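Local coordinates for protein HTH-type dhaKLM operon transcriptional activator DhaS (Lactococcus lactis, PDB 2IU5) that activates transcription of the dhaKLM operon, together with DhaQ and in response to dihydroxyacetone, as a TetR-family homodimer that binds an inverted repeat at the promoter, at residues S62-F65 and E66-A70; L86-L89 and L90-L93; E95-I98 and F99-I103; T157-S160 and I161-N165. The protein carries 1 engineered substitution. One frame throughout, in Å; residues are numbered along the deposited sequence.

Contact 1. Residues S62-F65 and E66-A70; sequences SWIF and ENDFA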
loop_
_atom_site.group_PDB
_atom_site.type_symbol
_atom_site.label_atom_id
_atom_site.label_comp_id
_atom_site.label_asym_id
_atom_site.label_seq_id
_atom_site.Cartn_x
_atom_site.Cartn_y
_atom_site.Cartn_z
ATOM N N SER A 62 -12.887 2.057 18.796
ATOM C CA SER A 62 -13.421 1.135 17.799
ATOM C C SER A 62 -14.674 1.743 17.182
ATOM O O SER A 62 -14.880 1.706 15.956
ATOM C CB SER A 62 -13.748 -0.197 18.465
ATOM O OG SER A 62 -12.544 -0.873 18.778
ATOM N N TRP A 63 -15.523 2.313 18.032
ATOM C CA TRP A 63 -16.774 2.898 17.571
ATOM C C TRP A 63 -16.497 4.090 16.661
ATOM O O TRP A 63 -17.131 4.246 15.601
ATOM C CB TRP A 63 -17.684 3.290 18.764
ATOM C CG TRP A 63 -19.026 3.729 18.260
ATOM C CD1 TRP A 63 -20.061 2.924 17.927
ATOM C CD2 TRP A 63 -19.463 5.070 18.014
ATOM N NE1 TRP A 63 -21.127 3.662 17.494
ATOM C CE2 TRP A 63 -20.788 4.987 17.533
ATOM C CE3 TRP A 63 -18.875 6.332 18.148
ATOM C CZ2 TRP A 63 -21.539 6.111 17.194
ATOM C CZ3 TRP A 63 -19.621 7.449 17.807
ATOM C CH2 TRP A 63 -20.941 7.329 17.332
ATOM N N ILE A 64 -15.550 4.935 17.057
ATOM C CA ILE A 64 -15.200 6.094 16.244
ATOM C C ILE A 64 -14.741 5.645 14.855
ATOM O O ILE A 64 -15.160 6.213 13.847
ATOM C CB ILE A 64 -14.114 6.908 16.941
ATOM C CG1 ILE A 64 -14.755 7.722 18.064
ATOM C CG2 ILE A 64 -13.420 7.852 15.976
ATOM C CD1 ILE A 64 -13.703 8.207 19.077
ATOM N N PHE A 65 -13.888 4.629 14.804
ATOM C CA PHE A 65 -13.351 4.181 13.515
ATOM C C PHE A 65 -14.505 3.679 12.645
ATOM O O PHE A 65 -14.606 4.007 11.449
ATOM C CB PHE A 65 -12.364 3.029 13.741
ATOM C CG PHE A 65 -11.144 3.389 14.554
ATOM C CD1 PHE A 65 -10.666 4.691 14.619
ATOM C CD2 PHE A 65 -10.484 2.395 15.253
ATOM C CE1 PHE A 65 -9.532 4.982 15.385
ATOM C CE2 PHE A 65 -9.366 2.685 16.006
ATOM C CZ PHE A 65 -8.900 3.964 16.071
ATOM N N GLU A 66 -15.396 2.882 13.220
ATOM C CA GLU A 66 -16.463 2.284 12.412
ATOM C C GLU A 66 -17.448 3.353 11.956
ATOM O O GLU A 66 -17.874 3.378 10.797
ATOM C CB GLU A 66 -17.214 1.257 13.237
ATOM C CG GLU A 66 -16.442 0.001 13.505
ATOM C CD GLU A 66 -17.211 -0.930 14.430
ATOM O OE1 GLU A 66 -18.106 -0.469 15.190
ATOM O OE2 GLU A 66 -16.905 -2.130 14.387
ATOM N N ASN A 67 -17.811 4.239 12.866
ATOM C CA ASN A 67 -18.840 5.227 12.578
ATOM C C ASN A 67 -18.332 6.290 11.616
ATOM O O ASN A 67 -19.024 6.659 10.671
ATOM C CB ASN A 67 -19.225 5.938 13.865
ATOM C CG ASN A 67 -20.176 7.091 13.616
ATOM O OD1 ASN A 67 -21.383 6.881 13.526
ATOM N ND2 ASN A 67 -19.638 8.317 13.499
ATOM N N ASP A 68 -17.128 6.790 11.853
ATOM C CA ASP A 68 -16.705 7.996 11.139
ATOM C C ASP A 68 -16.451 7.654 9.670
ATOM O O ASP A 68 -16.858 8.394 8.773
ATOM C CB ASP A 68 -15.440 8.593 11.764
ATOM C CG ASP A 68 -15.733 9.390 13.033
ATOM O OD1 ASP A 68 -16.891 9.370 13.516
ATOM O OD2 ASP A 68 -14.790 10.034 13.525
ATOM N N PHE A 69 -15.776 6.536 9.412
ATOM C CA PHE A 69 -15.511 6.145 8.032
ATOM C C PHE A 69 -16.766 5.772 7.267
ATOM O O PHE A 69 -16.887 6.128 6.095
ATOM C CB PHE A 69 -14.434 5.063 7.946
ATOM C CG PHE A 69 -13.059 5.594 8.245
ATOM C CD1 PHE A 69 -12.271 6.128 7.234
ATOM C CD2 PHE A 69 -12.549 5.569 9.544
ATOM C CE1 PHE A 69 -10.983 6.627 7.526
ATOM C CE2 PHE A 69 -11.269 6.061 9.844
ATOM C CZ PHE A 69 -10.486 6.590 8.840
ATOM N N ALA A 70 -17.696 5.071 7.902
ATOM C CA ALA A 70 -18.982 4.775 7.246
ATOM C C ALA A 70 -19.778 6.041 6.945
ATOM O O ALA A 70 -20.398 6.166 5.887
ATOM C CB ALA A 70 -19.806 3.843 8.116
#
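Trp63 and Asn67 stack one turn apart on helix 57-73, the helix that, as in other TetR-family regulators, follows the helix-turn-helix and runs from the DNA-binding domain into the helical core. Both side chains leave with CG anti to the backbone N (chi1 -173° for Trp63), which lays them alongside each other with indole and carboxamide planes only 15° apart. Asn67 CB makes a CH-pi contact 3.9 Å from the centroid of the six-membered ring, almost on its normal, while Asn67 OD1 lies 3.8 Å from Trp63 CZ2. Asn67 ND2 donates in its own plane to the anti lone pair of Asp68 OD1 at 2.9 Å, which probably restrains the amide's rotation. On the exposed side, Glu66 bonds through its backbone N to Ser62 O at 3.0 Å and passes its CG close by the same carbonyl before the carboxylate reaches outward. Phe65 works on the buried side: its ring is given over to Phe99, Tyr100, Ile103 and Phe110, whereas its carbonyl serves the next turn. Phe69 N donates weakly to Phe65 O across 3.5 Å, and Phe69 CD2 presents its ring edge, in plane, to that oxygen at 3.2 Å. Lys23, in a salt bridge, and Tyr92 OH both hold Asp68 OD2, so the carboxylate that orients Asn67 is itself fixed by two other helices. Ile64 CG2 flanks this carboxylate, 3.6 Å from Asp68 OD2.

Contact 2. Residues L86-L89 and L90-L93; sequences LLLL and LRYL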
loop_
_atom_site.group_PDB
_atom_site.type_symbol
_atom_site.label_atom_id
_atom_site.label_comp_id
_atom_site.label_asym_id
_atom_site.label_seq_id
_atom_site.Cartn_x
_atom_site.Cartn_y
_atom_site.Cartn_z
ATOM N N LEU A 86 -14.685 11.493 -1.200
ATOM C CA LEU A 86 -13.238 11.520 -1.106
ATOM C C LEU A 86 -12.745 12.842 -0.528
ATOM O O LEU A 86 -11.885 12.831 0.360
ATOM C CB LEU A 86 -12.613 11.248 -2.475
ATOM C CG LEU A 86 -11.106 11.466 -2.497
ATOM C CD1 LEU A 86 -10.382 10.491 -1.547
ATOM C CD2 LEU A 86 -10.647 11.272 -3.963
ATOM N N LEU A 87 -13.265 13.966 -1.007
ATOM C CA LEU A 87 -12.875 15.272 -0.464
ATOM C C LEU A 87 -13.157 15.326 1.033
ATOM O O LEU A 87 -12.295 15.717 1.825
ATOM C CB LEU A 87 -13.582 16.415 -1.182
ATOM C CG LEU A 87 -13.292 17.798 -0.599
ATOM C CD1 LEU A 87 -11.793 18.095 -0.685
ATOM C CD2 LEU A 87 -14.135 18.827 -1.374
ATOM N N LEU A 88 -14.357 14.938 1.436
ATOM C CA LEU A 88 -14.681 15.000 2.870
ATOM C C LEU A 88 -13.838 14.055 3.715
ATOM O O LEU A 88 -13.465 14.382 4.850
ATOM C CB LEU A 88 -16.178 14.815 3.102
ATOM C CG LEU A 88 -16.972 15.953 2.431
ATOM C CD1 LEU A 88 -18.439 15.869 2.790
ATOM C CD2 LEU A 88 -16.417 17.354 2.772
ATOM N N LEU A 89 -13.522 12.888 3.184
ATOM C CA LEU A 89 -12.601 11.996 3.877
ATOM C C LEU A 89 -11.204 12.607 4.052
ATOM O O LEU A 89 -10.613 12.567 5.154
ATOM C CB LEU A 89 -12.557 10.679 3.106
ATOM C CG LEU A 89 -11.727 9.576 3.719
ATOM C CD1 LEU A 89 -12.195 9.264 5.129
ATOM C CD2 LEU A 89 -11.763 8.330 2.842
ATOM N N LEU A 90 -10.633 13.182 2.993
ATOM C CA LEU A 90 -9.332 13.836 3.134
ATOM C C LEU A 90 -9.379 14.976 4.152
ATOM O O LEU A 90 -8.470 15.116 4.970
ATOM C CB LEU A 90 -8.818 14.353 1.782
ATOM C CG LEU A 90 -8.572 13.227 0.781
ATOM C CD1 LEU A 90 -8.174 13.824 -0.585
ATOM C CD2 LEU A 90 -7.511 12.230 1.269
ATOM N N ARG A 91 -10.423 15.794 4.103
ATOM C CA ARG A 91 -10.591 16.858 5.076
ATOM C C ARG A 91 -10.700 16.330 6.502
ATOM O O ARG A 91 -10.135 16.917 7.420
ATOM C CB ARG A 91 -11.831 17.676 4.750
ATOM C CG ARG A 91 -11.579 18.650 3.639
ATOM C CD ARG A 91 -12.686 19.688 3.485
ATOM N NE ARG A 91 -12.353 20.488 2.329
ATOM C CZ ARG A 91 -13.240 21.220 1.668
ATOM N NH1 ARG A 91 -14.508 21.238 2.074
ATOM N NH2 ARG A 91 -12.856 21.924 0.621
ATOM N N TYR A 92 -11.420 15.238 6.694
ATOM C CA TYR A 92 -11.578 14.631 8.009
ATOM C C TYR A 92 -10.229 14.177 8.522
ATOM O O TYR A 92 -9.881 14.393 9.696
ATOM C CB TYR A 92 -12.533 13.447 7.882
ATOM C CG TYR A 92 -12.534 12.508 9.083
ATOM C CD1 TYR A 92 -13.277 12.802 10.224
ATOM C CD2 TYR A 92 -11.794 11.329 9.057
ATOM C CE1 TYR A 92 -13.277 11.933 11.316
ATOM C CE2 TYR A 92 -11.783 10.457 10.130
ATOM C CZ TYR A 92 -12.525 10.770 11.252
ATOM O OH TYR A 92 -12.484 9.878 12.292
ATOM N N LEU A 93 -9.442 13.545 7.657
ATOM C CA LEU A 93 -8.129 13.045 8.082
ATOM C C LEU A 93 -7.196 14.206 8.394
ATOM O O LEU A 93 -6.392 14.120 9.334
ATOM C CB LEU A 93 -7.503 12.113 7.036
ATOM C CG LEU A 93 -8.347 10.848 6.871
ATOM C CD1 LEU A 93 -7.810 10.093 5.661
ATOM C CD2 LEU A 93 -8.271 9.960 8.100
#
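Leu86 and Leu90 meet one turn apart in the apolar centre of helix 82-95, Leu86 CD1 resting 4.0 Å from Leu90 CG. The two side chains cross obliquely, since Leu86 swings its CG anti to the backbone N (chi1 171°) while Leu90 keeps CG beside its own. Next to them Leu89 reaches along the helix to two partners, more loosely: its CG stands 4.4 Å from Leu93 CD1 and its CD1 4.5 Å from Tyr92 CD2. Trp118 of helix 110-132 packs on Leu86, Leu89 and Leu93, and Leu72 and Phe69 of helix 57-73 close on Leu89. Beneath this surface the backbone ladder is regular; Leu90 N donates to Leu86 O at 2.9 Å. Farther out, Leu87 packs against the charged end of Arg91. The extended Arg91 chain lays its guanidinium across the leucine's branch, so that Leu87 CD2 sits over one face, 3.9 Å from Arg91 NH2, and Leu87 CD1 lies 3.9 Å from Arg91 NE. Arg91 NH2 forms a salt bridge with Glu168, and Leu87 also touches Glu168, so it packs against both members of the ion pair. An alanine in place of Leu87 would probably leave one face of the guanidinium without its apolar support, and the group less firmly positioned beside Glu168. The pattern, Leu86, Leu89, Leu90 and Leu93 turned inward with Leu87, Leu88 and Arg91 on the outer flank, is that of an amphipathic helix in the all-helical C-terminal domain of a TetR-family regulator.

Contact 3. Residues E95-I98 and F99-I103; sequences ENQI and FYQKI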
loop_
_atom_site.group_PDB
_atom_site.type_symbol
_atom_site.label_atom_id
_atom_site.label_comp_id
_atom_site.label_asym_id
_atom_site.label_seq_id
_atom_site.Cartn_x
_atom_site.Cartn_y
_atom_site.Cartn_z
ATOM N N GLU A 95 -8.150 17.266 9.557
ATOM C CA GLU A 95 -8.639 17.846 10.796
ATOM C C GLU A 95 -8.199 16.974 11.955
ATOM O O GLU A 95 -7.792 17.481 13.016
ATOM C CB GLU A 95 -10.159 17.933 10.766
ATOM C CG GLU A 95 -10.730 18.438 12.058
ATOM C CD GLU A 95 -12.189 18.806 11.917
ATOM O OE1 GLU A 95 -12.638 18.965 10.759
ATOM O OE2 GLU A 95 -12.855 18.928 12.973
ATOM N N ASN A 96 -8.277 15.664 11.750
ATOM C CA ASN A 96 -7.966 14.732 12.819
ATOM C C ASN A 96 -6.600 14.091 12.633
ATOM O O ASN A 96 -6.401 12.933 13.028
ATOM C CB ASN A 96 -9.041 13.656 12.914
ATOM C CG ASN A 96 -10.356 14.208 13.368
ATOM O OD1 ASN A 96 -10.563 14.476 14.553
ATOM N ND2 ASN A 96 -11.266 14.395 12.430
ATOM N N GLN A 97 -5.673 14.836 12.036
ATOM C CA GLN A 97 -4.374 14.269 11.708
ATOM C C GLN A 97 -3.619 13.835 12.972
ATOM O O GLN A 97 -2.960 12.788 12.989
ATOM C CB GLN A 97 -3.553 15.292 10.945
ATOM C CG GLN A 97 -2.147 14.900 10.659
ATOM C CD GLN A 97 -1.344 16.157 10.566
ATOM O OE1 GLN A 97 -0.866 16.679 11.577
ATOM N NE2 GLN A 97 -1.196 16.664 9.349
ATOM N N ILE A 98 -3.704 14.620 14.040
ATOM C CA ILE A 98 -2.938 14.279 15.226
ATOM C C ILE A 98 -3.522 13.016 15.859
ATOM O O ILE A 98 -2.788 12.123 16.283
ATOM C CB ILE A 98 -2.901 15.415 16.235
ATOM C CG1 ILE A 98 -2.052 16.539 15.666
ATOM C CG2 ILE A 98 -2.412 14.917 17.601
ATOM C CD1 ILE A 98 -1.938 17.737 16.536
ATOM N N PHE A 99 -4.844 12.934 15.926
ATOM C CA PHE A 99 -5.550 11.748 16.407
ATOM C C PHE A 99 -5.042 10.531 15.653
ATOM O O PHE A 99 -4.671 9.527 16.281
ATOM C CB PHE A 99 -7.050 11.964 16.157
ATOM C CG PHE A 99 -7.967 10.824 16.538
ATOM C CD1 PHE A 99 -8.444 10.666 17.828
ATOM C CD2 PHE A 99 -8.364 9.908 15.582
ATOM C CE1 PHE A 99 -9.295 9.612 18.147
ATOM C CE2 PHE A 99 -9.208 8.859 15.902
ATOM C CZ PHE A 99 -9.673 8.710 17.186
ATOM N N TYR A 100 -5.032 10.612 14.315
ATOM C CA TYR A 100 -4.649 9.435 13.524
ATOM C C TYR A 100 -3.164 9.127 13.597
ATOM O O TYR A 100 -2.779 7.948 13.592
ATOM C CB TYR A 100 -5.225 9.424 12.087
ATOM C CG TYR A 100 -6.682 9.074 12.184
ATOM C CD1 TYR A 100 -7.069 7.753 12.445
ATOM C CD2 TYR A 100 -7.669 10.031 12.037
ATOM C CE1 TYR A 100 -8.394 7.388 12.556
ATOM C CE2 TYR A 100 -9.025 9.669 12.145
ATOM C CZ TYR A 100 -9.364 8.344 12.402
ATOM O OH TYR A 100 -10.676 7.966 12.517
ATOM N N GLN A 101 -2.309 10.141 13.667
ATOM C CA GLN A 101 -0.894 9.897 13.947
ATOM C C GLN A 101 -0.755 9.062 15.222
ATOM O O GLN A 101 0.026 8.094 15.268
ATOM C CB GLN A 101 -0.147 11.202 14.211
ATOM C CG GLN A 101 0.063 12.076 13.024
ATOM C CD GLN A 101 0.863 13.309 13.384
ATOM O OE1 GLN A 101 1.026 13.640 14.569
ATOM N NE2 GLN A 101 1.371 13.998 12.368
ATOM N N LYS A 102 -1.510 9.440 16.253
ATOM C CA LYS A 102 -1.473 8.689 17.498
ATOM C C LYS A 102 -1.952 7.266 17.365
ATOM O O LYS A 102 -1.366 6.362 17.948
ATOM C CB LYS A 102 -2.196 9.424 18.617
ATOM C CG LYS A 102 -1.470 10.679 19.019
ATOM C CD LYS A 102 -2.289 11.507 19.998
ATOM C CE LYS A 102 -1.517 12.759 20.351
ATOM N NZ LYS A 102 -2.321 13.784 21.086
ATOM N N ILE A 103 -3.011 7.066 16.599
ATOM C CA ILE A 103 -3.561 5.727 16.415
ATOM C C ILE A 103 -2.587 4.829 15.657
ATOM O O ILE A 103 -2.461 3.640 15.978
ATOM C CB ILE A 103 -4.874 5.771 15.665
ATOM C CG1 ILE A 103 -5.932 6.550 16.459
ATOM C CG2 ILE A 103 -5.345 4.350 15.349
ATOM C CD1 ILE A 103 -6.128 6.066 17.866
#
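Asn96 and Tyr100 meet at the kink where helix 82-95 gives way to helix 97-106, in the all-helical C-terminal domain. Asn96 occupies the N-cap position, yet its side chain makes no capping bond; ND2 turns back to Tyr92 O in the preceding helix. Asn96 O accepts the first bond of the new helix, from Tyr100 N, in the carbonyl plane at 3.0 Å, and Tyr100 CD2 closes on the same oxygen at 3.3 Å. Asn96 CB also abuts the ring, 4.0 Å from Tyr100 CD2. One residue on, the Gln97 and Gln101 amides run nearly parallel, 9° apart, with Gln97 OE1 3.6 Å from Gln101 NE2. That nitrogen is committed elsewhere: it donates to Ile161 O near the end of helix 139-163. A leucine in place of Gln101 has no amide, and would probably leave the Ile161 carbonyl without this donor and helix 97-106 less firmly joined to the end of helix 139-163. Ile98 CG2, placed anti to the backbone N by the chi1 of -70°, touches Lys102 CE at 3.6 Å and so flanks the extended chain. Lys102 NZ then reaches the carbonyls of Met26 and Asn29, at and just beyond the C-terminal end of helix 13-28, while Phe99 packs against Phe22 and Met26 of that helix and against Leu61 and Phe65 of helix 57-73.

Contact 4. Residues T157-S160 and I161-N165; sequences TRES and IIRGN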
loop_
_atom_site.group_PDB
_atom_site.type_symbol
_atom_site.label_atom_id
_atom_site.label_comp_id
_atom_site.label_asym_id
_atom_site.label_seq_id
_atom_site.Cartn_x
_atom_site.Cartn_y
_atom_site.Cartn_z
ATOM N N THR A 157 -1.836 8.314 2.055
ATOM C CA THR A 157 -2.496 9.055 3.136
ATOM C C THR A 157 -1.929 8.684 4.498
ATOM O O THR A 157 -1.737 9.555 5.345
ATOM C CB THR A 157 -4.030 8.901 3.110
ATOM O OG1 THR A 157 -4.373 7.517 3.256
ATOM C CG2 THR A 157 -4.594 9.461 1.825
ATOM N N ARG A 158 -1.638 7.403 4.728
ATOM C CA ARG A 158 -0.909 7.036 5.942
ATOM C C ARG A 158 0.396 7.812 6.088
ATOM O O ARG A 158 0.684 8.360 7.153
ATOM C CB ARG A 158 -0.612 5.532 5.992
ATOM C CG ARG A 158 0.250 5.150 7.207
ATOM C CD ARG A 158 0.514 3.641 7.284
ATOM N NE ARG A 158 1.470 3.268 8.327
ATOM C CZ ARG A 158 2.794 3.346 8.213
ATOM N NH1 ARG A 158 3.358 3.788 7.093
ATOM N NH2 ARG A 158 3.563 2.975 9.233
ATOM N N GLU A 159 1.197 7.865 5.036
ATOM C CA GLU A 159 2.471 8.580 5.122
ATOM C C GLU A 159 2.251 10.061 5.409
ATOM O O GLU A 159 2.956 10.645 6.227
ATOM C CB GLU A 159 3.290 8.401 3.846
ATOM C CG GLU A 159 4.581 9.199 3.855
ATOM C CD GLU A 159 5.348 9.059 2.551
ATOM O OE1 GLU A 159 4.690 8.868 1.501
ATOM O OE2 GLU A 159 6.596 9.139 2.585
ATOM N N SER A 160 1.277 10.671 4.749
ATOM C CA SER A 160 1.011 12.097 4.944
ATOM C C SER A 160 0.569 12.359 6.388
ATOM O O SER A 160 0.988 13.334 7.019
ATOM C CB SER A 160 -0.112 12.504 4.011
ATOM O OG SER A 160 0.380 12.461 2.687
ATOM N N ILE A 161 -0.272 11.486 6.911
ATOM C CA ILE A 161 -0.723 11.629 8.296
ATOM C C ILE A 161 0.476 11.557 9.232
ATOM O O ILE A 161 0.667 12.414 10.094
ATOM C CB ILE A 161 -1.730 10.530 8.649
ATOM C CG1 ILE A 161 -3.065 10.874 7.989
ATOM C CG2 ILE A 161 -1.936 10.457 10.158
ATOM C CD1 ILE A 161 -4.052 9.748 7.932
ATOM N N ILE A 162 1.289 10.525 9.065
ATOM C CA ILE A 162 2.405 10.324 9.973
ATOM C C ILE A 162 3.396 11.492 9.908
ATOM O O ILE A 162 3.969 11.884 10.944
ATOM C CB ILE A 162 3.087 8.959 9.708
ATOM C CG1 ILE A 162 2.128 7.834 10.085
ATOM C CG2 ILE A 162 4.424 8.834 10.437
ATOM C CD1 ILE A 162 2.655 6.442 9.784
ATOM N N ARG A 163 3.587 12.034 8.705
ATOM C CA ARG A 163 4.526 13.121 8.442
ATOM C C ARG A 163 3.992 14.519 8.743
ATOM O O ARG A 163 4.772 15.484 8.802
ATOM C CB ARG A 163 5.088 13.042 7.015
ATOM C CG ARG A 163 5.897 11.771 6.722
ATOM C CD ARG A 163 6.657 11.825 5.397
ATOM N NE ARG A 163 7.452 13.049 5.263
ATOM C CZ ARG A 163 7.482 13.814 4.174
ATOM N NH1 ARG A 163 6.762 13.492 3.103
ATOM N NH2 ARG A 163 8.235 14.908 4.153
ATOM N N GLY A 164 2.682 14.637 8.937
ATOM C CA GLY A 164 2.055 15.944 9.136
ATOM C C GLY A 164 1.931 16.766 7.863
ATOM O O GLY A 164 1.997 17.995 7.914
ATOM N N ASN A 165 1.753 16.101 6.727
ATOM C CA ASN A 165 1.528 16.797 5.453
ATOM C C ASN A 165 0.033 16.844 5.089
ATOM O O ASN A 165 -0.721 15.950 5.454
ATOM C CB ASN A 165 2.309 16.091 4.335
ATOM C CG ASN A 165 3.813 16.152 4.525
ATOM O OD1 ASN A 165 4.511 15.169 4.305
ATOM N ND2 ASN A 165 4.314 17.304 4.932
#
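Ser160 O, in the tightly packed part of the contact, closes helix 139-163 by receiving Asn165 N at 2.9 Å and, weakly, Gly164 N. With a positive phi of 75° at Gly164, the bond from Asn165 N to Ser160 O encloses one from Gly164 N to Ile161 O, a Schellman motif. Ser160 OG turns back to Ile156 O, so the buried hydroxyl is satisfied within the helix. Ile161 presses its CG1 against Thr157 O at 3.2 Å on the side that faces Phe114, Tyr100 and Phe104. The outward side, largely open to solvent, has close aliphatic touches but no side-chain bond between the segments. Ile162 CD1 stands over the centre of the Arg158 guanidinium, 3.5 Å from Arg158 CZ; Arg158 NE makes a long, weak ion pair with Glu111. Glu159 and Arg163 meet through their aliphatic parts, Glu159 CG to Arg163 CD at 3.7 Å. Their charged ends stay apart: Glu159 OE2 is 4.4 Å from Arg163 NH1, beyond a salt bridge. The helix end thus probably owes its hold mainly to the Schellman bonds and the buried packing, with Ile161 O also taking a bond from Gln101 NE2, while the outer charges contribute at most a mild attraction.

Overall arrangement
The four contacts follow one another along the chain; contacts 1 to 3 meet at the hydroxyl of Tyr92, while contact 4 joins through contacts 2 and 3. Tyr92 OH of contact 2 lies 2.6 Å from Asp68 OD2 of contact 1 and 2.6 Å from Tyr100 OH of contact 3, tying the helix leaving the DNA-binding domain to two helices of the C-terminal domain. Beside it, Phe69 CE1 meets Leu89 CD1 at 3.8 Å. Contacts 3 and 4 are the nearest pair, centres about 9 Å apart: besides the 2.9 Å from Gln101 NE2 to Ile161 O, Gln97 NE2 lies 3.3 Å from Gly164 CA, so both glutamines border the helix end. Contact 4 comes no nearer than about 7 Å, between nearest atoms, to contact 1.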